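Local coordinates for protein cruciferin (Brassica napus, PDB 3KGL) that probably serves as a seed storage protein, a nutrient reservoir of the 11S globulin family built from two cupin domains, whose mature form is a hexamer, at residues A[357-362]-A[384-389]; A[337-342]-A[406-411]. All coordinates share one frame; numbering follows the deposited sequence.

Contact 1 (A[357-362]-A[384-389])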
ATOM      1  N   VAL A 357       2.879 -18.035 -27.722  1.00 41.68           N
ATOM      2  CA  VAL A 357       1.929 -17.688 -26.675  1.00 47.66           C
ATOM      3  C   VAL A 357       0.808 -16.783 -27.145  1.00 36.54           C
ATOM      4  O   VAL A 357       0.967 -15.968 -28.052  1.00 26.54           O
ATOM      5  CB  VAL A 357       2.594 -17.080 -25.384  1.00 51.22           C
ATOM      6  CG1 VAL A 357       4.026 -16.605 -25.615  1.00 11.22           C
ATOM      7  CG2 VAL A 357       1.746 -15.950 -24.840  1.00 41.01           C
ATOM      8  N   GLN A 358      -0.338 -16.958 -26.506  1.00 40.80           N
ATOM      9  CA  GLN A 358      -1.447 -16.049 -26.662  1.00 38.01           C
ATOM     10  C   GLN A 358      -1.810 -15.459 -25.294  1.00 58.82           C
ATOM     11  O   GLN A 358      -1.860 -16.163 -24.281  1.00 38.91           O
ATOM     12  CB  GLN A 358      -2.637 -16.769 -27.287  1.00 41.53           C
ATOM     13  CG  GLN A 358      -2.265 -17.642 -28.472  1.00 39.45           C
ATOM     14  CD  GLN A 358      -3.471 -18.079 -29.287  1.00 55.07           C
ATOM     15  OE1 GLN A 358      -4.224 -17.249 -29.804  1.00 33.53           O
ATOM     16  NE2 GLN A 358      -3.651 -19.387 -29.416  1.00 23.53           N
ATOM     17  N   VAL A 359      -2.035 -14.154 -25.283  1.00 46.72           N
ATOM     18  CA  VAL A 359      -2.453 -13.437 -24.096  1.00 37.32           C
ATOM     19  C   VAL A 359      -3.767 -12.737 -24.444  1.00 52.48           C
ATOM     20  O   VAL A 359      -3.846 -12.021 -25.445  1.00 31.62           O
ATOM     21  CB  VAL A 359      -1.390 -12.395 -23.704  1.00 28.32           C
ATOM     22  CG1 VAL A 359      -1.701 -11.769 -22.364  1.00 34.91           C
ATOM     23  CG2 VAL A 359      -0.030 -13.037 -23.684  1.00 35.48           C
ATOM     24  N   VAL A 360      -4.801 -12.964 -23.635  1.00 34.49           N
ATOM     25  CA  VAL A 360      -6.098 -12.332 -23.852  1.00 27.45           C
ATOM     26  C   VAL A 360      -6.474 -11.412 -22.673  1.00 65.99           C
ATOM     27  O   VAL A 360      -6.383 -11.822 -21.507  1.00 44.06           O
ATOM     28  CB  VAL A 360      -7.178 -13.403 -24.015  1.00 35.27           C
ATOM     29  CG1 VAL A 360      -8.508 -12.765 -24.373  1.00 25.54           C
ATOM     30  CG2 VAL A 360      -6.746 -14.426 -25.042  1.00 11.70           C
ATOM     31  N   ASN A 361      -6.899 -10.179 -22.958  1.00 33.41           N
ATOM     32  CA  ASN A 361      -7.276  -9.263 -21.872  1.00 26.97           C
ATOM     33  C   ASN A 361      -8.730  -9.375 -21.422  1.00 29.50           C
ATOM     34  O   ASN A 361      -9.399 -10.382 -21.678  1.00 35.51           O
ATOM     35  CB  ASN A 361      -6.871  -7.802 -22.152  1.00 20.06           C
ATOM     36  CG  ASN A 361      -7.560  -7.200 -23.378  1.00 46.82           C
ATOM     37  OD1 ASN A 361      -7.156  -6.133 -23.854  1.00 24.09           O
ATOM     38  ND2 ASN A 361      -8.595  -7.868 -23.890  1.00 22.90           N
ATOM     39  N   ASP A 362      -9.210  -8.343 -20.739  1.00 22.33           N
ATOM     40  CA  ASP A 362     -10.555  -8.358 -20.177  1.00 10.47           C
ATOM     41  C   ASP A 362     -11.627  -7.955 -21.197  1.00 21.53           C
ATOM     42  O   ASP A 362     -12.818  -8.213 -20.999  1.00 33.89           O
ATOM     43  CB  ASP A 362     -10.620  -7.459 -18.946  1.00 25.74           C
ATOM     44  CG  ASP A 362     -10.251  -6.019 -19.252  1.00 46.53           C
ATOM     45  OD1 ASP A 362      -9.246  -5.807 -19.979  1.00 17.47           O
ATOM     46  OD2 ASP A 362     -10.968  -5.110 -18.755  1.00 19.32           O
ATOM     47  N   PHE A 384      -5.269 -11.114 -17.089  1.00 30.10           N
ATOM     48  CA  PHE A 384      -4.928 -11.531 -18.434  1.00 38.95           C
ATOM     49  C   PHE A 384      -4.661 -13.034 -18.410  1.00 29.88           C
ATOM     50  O   PHE A 384      -4.021 -13.543 -17.494  1.00 44.97           O
ATOM     51  CB  PHE A 384      -3.691 -10.787 -18.919  1.00 51.38           C
ATOM     52  CG  PHE A 384      -3.936  -9.341 -19.227  1.00 43.56           C
ATOM     53  CD1 PHE A 384      -4.784  -8.590 -18.443  1.00 39.96           C
ATOM     54  CD2 PHE A 384      -3.299  -8.725 -20.289  1.00 30.69           C
ATOM     55  CE1 PHE A 384      -5.003  -7.252 -18.718  1.00 52.73           C
ATOM     56  CE2 PHE A 384      -3.514  -7.383 -20.561  1.00 67.32           C
ATOM     57  CZ  PHE A 384      -4.367  -6.647 -19.773  1.00 14.35           C
ATOM     58  N   SER A 385      -5.166 -13.736 -19.412  1.00 26.25           N
ATOM     59  CA  SER A 385      -5.056 -15.185 -19.473  1.00 30.66           C
ATOM     60  C   SER A 385      -4.104 -15.601 -20.584  1.00 53.54           C
ATOM     61  O   SER A 385      -4.137 -15.047 -21.690  1.00 35.42           O
ATOM     62  CB  SER A 385      -6.441 -15.833 -19.643  1.00 30.54           C
ATOM     63  OG  SER A 385      -7.449 -14.854 -19.849  1.00 48.02           O
ATOM     64  N   VAL A 386      -3.266 -16.590 -20.278  1.00 32.08           N
ATOM     65  CA  VAL A 386      -2.100 -16.897 -21.090  1.00 32.01           C
ATOM     66  C   VAL A 386      -2.066 -18.355 -21.479  1.00 50.63           C
ATOM     67  O   VAL A 386      -2.249 -19.223 -20.629  1.00 67.41           O
ATOM     68  CB  VAL A 386      -0.796 -16.633 -20.296  1.00 45.48           C
ATOM     69  CG1 VAL A 386       0.448 -16.734 -21.194  1.00 25.91           C
ATOM     70  CG2 VAL A 386      -0.850 -15.287 -19.630  1.00 91.02           C
ATOM     71  N   VAL A 387      -1.819 -18.628 -22.760  1.00 51.47           N
ATOM     72  CA  VAL A 387      -1.406 -19.969 -23.173  1.00 32.79           C
ATOM     73  C   VAL A 387      -0.042 -19.932 -23.864  1.00 49.46           C
ATOM     74  O   VAL A 387       0.304 -18.964 -24.541  1.00 41.08           O
ATOM     75  CB  VAL A 387      -2.431 -20.655 -24.071  1.00 23.27           C
ATOM     76  CG1 VAL A 387      -2.272 -20.181 -25.512  1.00 29.77           C
ATOM     77  CG2 VAL A 387      -2.262 -22.158 -23.978  1.00 21.20           C
ATOM     78  N   LYS A 388       0.742 -20.983 -23.670  1.00 32.84           N
ATOM     79  CA  LYS A 388       2.062 -21.048 -24.272  1.00 46.10           C
ATOM     80  C   LYS A 388       2.352 -22.476 -24.726  1.00 32.58           C
ATOM     81  O   LYS A 388       2.133 -23.407 -23.977  1.00 32.82           O
ATOM     82  CB  LYS A 388       3.132 -20.520 -23.300  1.00 24.32           C
ATOM     83  CG  LYS A 388       2.695 -20.448 -21.829  1.00 55.23           C
ATOM     84  CD  LYS A 388       3.746 -19.759 -20.945  1.00 21.80           C
ATOM     85  CE  LYS A 388       3.139 -19.255 -19.623  1.00 66.16           C
ATOM     86  NZ  LYS A 388       2.905 -20.317 -18.590  1.00 45.40           N
ATOM     87  N   ARG A 389       2.786 -22.641 -25.976  1.00 41.88           N
ATOM     88  CA  ARG A 389       3.177 -23.946 -26.496  1.00 30.78           C
ATOM     89  C   ARG A 389       4.664 -23.908 -26.823  1.00 37.81           C
ATOM     90  O   ARG A 389       5.136 -22.971 -27.450  1.00 38.27           O
ATOM     91  CB  ARG A 389       2.379 -24.287 -27.751  1.00 23.01           C
ATOM     92  CG  ARG A 389       2.574 -25.731 -28.222  1.00 66.34           C
ATOM     93  CD  ARG A 389       2.007 -25.991 -29.629  1.00 49.09           C
ATOM     94  NE  ARG A 389       3.051 -26.054 -30.654  1.00 79.21           N
ATOM     95  CZ  ARG A 389       3.134 -25.233 -31.697  1.00 59.89           C
ATOM     96  NH1 ARG A 389       2.224 -24.290 -31.867  1.00 60.78           N
ATOM     97  NH2 ARG A 389       4.118 -25.362 -32.582  1.00 56.38           N
TER
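Phe-384 reaches across to Val-359 and Asn-361 where two antiparallel strands of the C-terminal cupin domain end and begin. Its CB lies 4.1 Å from Val-359 CG1, and both CB and CG come near Val-360 O. With CG anti to the carbonyl carbon (chi1 -72°), the ring swings out along residues 359-361. Phe-384 CD2 then meets Val-359 CG1 at 4.0 Å, the methyl coming in at the ring edge. Farther out, CE1, CE2 and the tip CZ all lie under Asn-361 CB, which sits over one face in a CH-pi contact, 3.8 Å from the centroid of the Phe-384 ring.

Behind the ring the backbones are regularly paired. Gln-358 and Val-387 exchange two N-H...O bonds, and so do Val-360 and Ser-385; Ser-385 N to Val-360 O spans 3.1 Å. On one face Val-357 CG2 packs on Val-386 CG1 at 3.9 Å. On the other, Val-387 CG1 lies alongside Gln-358 CB, and Gln-358 NE2 is hydrogen-bonded to Thr-224 OG1 of the second subunit.

Strand 366-369 flanks segment 357-362, and strand 334-341 flanks segment 384-389. The Val-357, Val-359 and Val-386 face packs on strand 377-380 of the facing sheet, while the Gln-358, Val-360 and Ser-385 face meets the second subunit.

Contact 2 (A[337-342]-A[406-411])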
ATOM      1  N   LEU A 337      -1.566 -25.160 -20.304  1.00 24.86           N
ATOM      2  CA  LEU A 337      -2.967 -24.790 -20.333  1.00 27.06           C
ATOM      3  C   LEU A 337      -3.230 -23.338 -19.953  1.00 39.10           C
ATOM      4  O   LEU A 337      -2.621 -22.806 -19.021  1.00 60.40           O
ATOM      5  CB  LEU A 337      -3.734 -25.703 -19.388  1.00 35.77           C
ATOM      6  CG  LEU A 337      -3.524 -27.155 -19.768  1.00 32.45           C
ATOM      7  CD1 LEU A 337      -4.261 -28.061 -18.816  1.00 43.67           C
ATOM      8  CD2 LEU A 337      -4.007 -27.333 -21.192  1.00 32.86           C
ATOM      9  N   PRO A 338      -4.170 -22.706 -20.660  1.00 35.34           N
ATOM     10  CA  PRO A 338      -4.601 -21.324 -20.437  1.00 38.22           C
ATOM     11  C   PRO A 338      -4.870 -21.023 -18.966  1.00 32.20           C
ATOM     12  O   PRO A 338      -5.841 -21.519 -18.399  1.00 46.80           O
ATOM     13  CB  PRO A 338      -5.904 -21.243 -21.228  1.00 46.23           C
ATOM     14  CG  PRO A 338      -5.757 -22.262 -22.292  1.00 24.71           C
ATOM     15  CD  PRO A 338      -5.000 -23.384 -21.670  1.00 46.79           C
ATOM     16  N   GLN A 339      -4.010 -20.207 -18.370  1.00 45.19           N
ATOM     17  CA  GLN A 339      -4.127 -19.807 -16.971  1.00 31.69           C
ATOM     18  C   GLN A 339      -4.112 -18.282 -16.834  1.00 31.96           C
ATOM     19  O   GLN A 339      -3.679 -17.571 -17.736  1.00 36.38           O
ATOM     20  CB  GLN A 339      -2.973 -20.414 -16.159  1.00 49.97           C
ATOM     21  CG  GLN A 339      -1.574 -19.909 -16.552  1.00 43.79           C
ATOM     22  CD  GLN A 339      -0.449 -20.834 -16.108  1.00 67.29           C
ATOM     23  OE1 GLN A 339       0.661 -20.386 -15.785  1.00 73.02           O
ATOM     24  NE2 GLN A 339      -0.730 -22.135 -16.096  1.00 59.60           N
ATOM     25  N   TRP A 340      -4.593 -17.776 -15.707  1.00 30.99           N
ATOM     26  CA  TRP A 340      -4.389 -16.375 -15.372  1.00 29.57           C
ATOM     27  C   TRP A 340      -3.895 -16.298 -13.944  1.00 17.50           C
ATOM     28  O   TRP A 340      -3.854 -17.299 -13.259  1.00 36.31           O
ATOM     29  CB  TRP A 340      -5.663 -15.566 -15.560  1.00 12.25           C
ATOM     30  CG  TRP A 340      -6.691 -15.633 -14.438  1.00 51.00           C
ATOM     31  CD1 TRP A 340      -6.727 -14.858 -13.305  1.00 53.38           C
ATOM     32  CD2 TRP A 340      -7.860 -16.466 -14.382  1.00 36.50           C
ATOM     33  NE1 TRP A 340      -7.827 -15.177 -12.546  1.00 32.63           N
ATOM     34  CE2 TRP A 340      -8.538 -16.159 -13.186  1.00 31.42           C
ATOM     35  CE3 TRP A 340      -8.391 -17.452 -15.222  1.00 40.27           C
ATOM     36  CZ2 TRP A 340      -9.702 -16.801 -12.808  1.00 24.04           C
ATOM     37  CZ3 TRP A 340      -9.549 -18.087 -14.844  1.00 24.79           C
ATOM     38  CH2 TRP A 340     -10.192 -17.762 -13.651  1.00 49.23           C
ATOM     39  N   ASN A 341      -3.485 -15.124 -13.496  1.00 31.19           N
ATOM     40  CA  ASN A 341      -3.100 -14.975 -12.104  1.00 16.10           C
ATOM     41  C   ASN A 341      -4.166 -14.207 -11.336  1.00 40.17           C
ATOM     42  O   ASN A 341      -4.575 -13.118 -11.742  1.00 43.37           O
ATOM     43  CB  ASN A 341      -1.719 -14.334 -11.990  1.00 32.45           C
ATOM     44  CG  ASN A 341      -0.631 -15.220 -12.557  1.00 31.06           C
ATOM     45  OD1 ASN A 341      -0.831 -16.421 -12.696  1.00 41.17           O
ATOM     46  ND2 ASN A 341       0.517 -14.639 -12.897  1.00 28.96           N
ATOM     47  N   ALA A 342      -4.628 -14.797 -10.238  1.00 37.91           N
ATOM     48  CA  ALA A 342      -5.761 -14.270  -9.487  1.00 13.07           C
ATOM     49  C   ALA A 342      -5.413 -13.026  -8.693  1.00 36.94           C
ATOM     50  O   ALA A 342      -6.284 -12.190  -8.439  1.00 28.35           O
ATOM     51  CB  ALA A 342      -6.310 -15.326  -8.574  1.00 44.61           C
ATOM     52  N   ALA A 406       1.443 -16.558  -5.139  1.00 44.03           N
ATOM     53  CA  ALA A 406       0.590 -16.375  -6.314  1.00 57.16           C
ATOM     54  C   ALA A 406      -0.408 -17.511  -6.516  1.00 38.10           C
ATOM     55  O   ALA A 406      -0.057 -18.681  -6.400  1.00 99.23           O
ATOM     56  CB  ALA A 406       1.434 -16.202  -7.555  1.00 16.37           C
ATOM     57  N   GLN A 407      -1.649 -17.156  -6.823  1.00 21.21           N
ATOM     58  CA  GLN A 407      -2.671 -18.137  -7.169  1.00 42.30           C
ATOM     59  C   GLN A 407      -2.906 -18.207  -8.686  1.00 40.74           C
ATOM     60  O   GLN A 407      -3.437 -17.273  -9.282  1.00 35.39           O
ATOM     61  CB  GLN A 407      -3.992 -17.802  -6.462  1.00 20.51           C
ATOM     62  CG  GLN A 407      -4.989 -18.964  -6.369  1.00 69.07           C
ATOM     63  CD  GLN A 407      -4.721 -19.900  -5.186  1.00116.85           C
ATOM     64  OE1 GLN A 407      -4.015 -19.544  -4.241  1.00 60.63           O
ATOM     65  NE2 GLN A 407      -5.296 -21.103  -5.236  1.00104.26           N
ATOM     66  N   ILE A 408      -2.521 -19.314  -9.310  1.00 42.70           N
ATOM     67  CA  ILE A 408      -2.854 -19.538 -10.714  1.00 29.31           C
ATOM     68  C   ILE A 408      -4.243 -20.199 -10.839  1.00 13.64           C
ATOM     69  O   ILE A 408      -4.585 -21.099 -10.075  1.00 53.39           O
ATOM     70  CB  ILE A 408      -1.793 -20.422 -11.411  1.00 24.94           C
ATOM     71  CG1 ILE A 408      -0.400 -20.106 -10.885  1.00 31.49           C
ATOM     72  CG2 ILE A 408      -1.811 -20.227 -12.918  1.00 47.96           C
ATOM     73  CD1 ILE A 408       0.710 -20.591 -11.787  1.00 56.75           C
ATOM     74  N   ASN A 409      -5.044 -19.719 -11.785  1.00 51.37           N
ATOM     75  CA  ASN A 409      -6.341 -20.304 -12.112  1.00 32.59           C
ATOM     76  C   ASN A 409      -6.349 -20.787 -13.555  1.00 33.92           C
ATOM     77  O   ASN A 409      -6.059 -20.027 -14.467  1.00 66.79           O
ATOM     78  CB  ASN A 409      -7.459 -19.282 -11.895  1.00 47.72           C
ATOM     79  CG  ASN A 409      -7.802 -19.096 -10.417  1.00101.83           C
ATOM     80  OD1 ASN A 409      -7.443 -19.927  -9.584  1.00103.49           O
ATOM     81  ND2 ASN A 409      -8.499 -18.006 -10.091  1.00 41.32           N
ATOM     82  N   THR A 410      -6.656 -22.057 -13.765  1.00 43.23           N
ATOM     83  CA  THR A 410      -6.634 -22.607 -15.111  1.00 36.50           C
ATOM     84  C   THR A 410      -8.016 -22.453 -15.765  1.00 65.58           C
ATOM     85  O   THR A 410      -9.030 -22.391 -15.069  1.00 44.96           O
ATOM     86  CB  THR A 410      -6.184 -24.098 -15.108  1.00 60.67           C
ATOM     87  OG1 THR A 410      -7.041 -24.874 -14.264  1.00 82.45           O
ATOM     88  CG2 THR A 410      -4.784 -24.225 -14.582  1.00 42.19           C
ATOM     89  N   LEU A 411      -8.059 -22.372 -17.094  1.00 33.07           N
ATOM     90  CA  LEU A 411      -9.333 -22.371 -17.805  1.00 21.06           C
ATOM     91  C   LEU A 411      -9.662 -23.756 -18.312  1.00 18.94           C
ATOM     92  O   LEU A 411     -10.819 -24.062 -18.562  1.00 37.89           O
ATOM     93  CB  LEU A 411      -9.315 -21.412 -18.985  1.00 29.78           C
ATOM     94  CG  LEU A 411      -9.186 -19.920 -18.695  1.00 58.10           C
ATOM     95  CD1 LEU A 411      -8.770 -19.205 -19.961  1.00 41.85           C
ATOM     96  CD2 LEU A 411     -10.486 -19.351 -18.164  1.00 23.54           C
TER
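Trp-340 and Asn-409 form the hydrogen-bonded pair at the middle of a short antiparallel join in the cupin beta-barrel, the strand axes running 145° apart. Trp-340 N bonds Asn-409 O at 3.0 Å, and Asn-409 N returns a nearly straight bond to Trp-340 O. Beyond the strand 408-410, Leu-411 N bonds Pro-338 O at one end and Ala-342 N bonds Gln-407 O at the other, extending the pairing past both of its ends.

On one face the indole carries the contact. Trp-340 CG stands between the backbone N and the carbonyl carbon (chi1 81°), which turns the ring over the neighbouring strand. Asn-409 CB lies over the six-membered ring of Trp-340, 3.4 Å from its centroid, in a CH-pi contact, with the amide plane standing 80° to the indole. Leu-411 CD2 comes to the ring edge, 3.7 Å from Trp-340 CZ3, and its other methyl, CD1, packs on Pro-338 CB. The indole also stacks with Phe-60 of the second subunit, and an alanine here would probably leave that ring without its partner and open a gap beside Asn-409 and Leu-411.

On the opposite face Asn-341 OD1 is hydrogen-bonded to Lys-401 NZ. Next to it, the Ile-408 methyl CG2 rests against the extended Gln-339 side chain, 3.5 Å from Gln-339 CD.

Overall arrangement
Both contacts belong to one antiparallel sheet of the C-terminal cupin domain, their centres about 10 Å apart. Along the chain the order is 337-342, 357-362, 384-389, 406-411, so contact 2 brackets contact 1. Across the sheet, strands 354-360, 385-390, 334-341 and 408-410 lie in that sequence, and strands 385-390 and 334-341 join the two contacts directly: Val-386 N probably donates to Gln-339 O (2.8 Å), and Phe-384 O packs against Trp-340 CB. Contact 2 thus sets strand 408-410, which follows 385-390 and 394-401 in the chain, beside strand 334-341, which precedes them. Both contacts touch the second subunit, so this sheet forms part of the interface between neighbouring subunits.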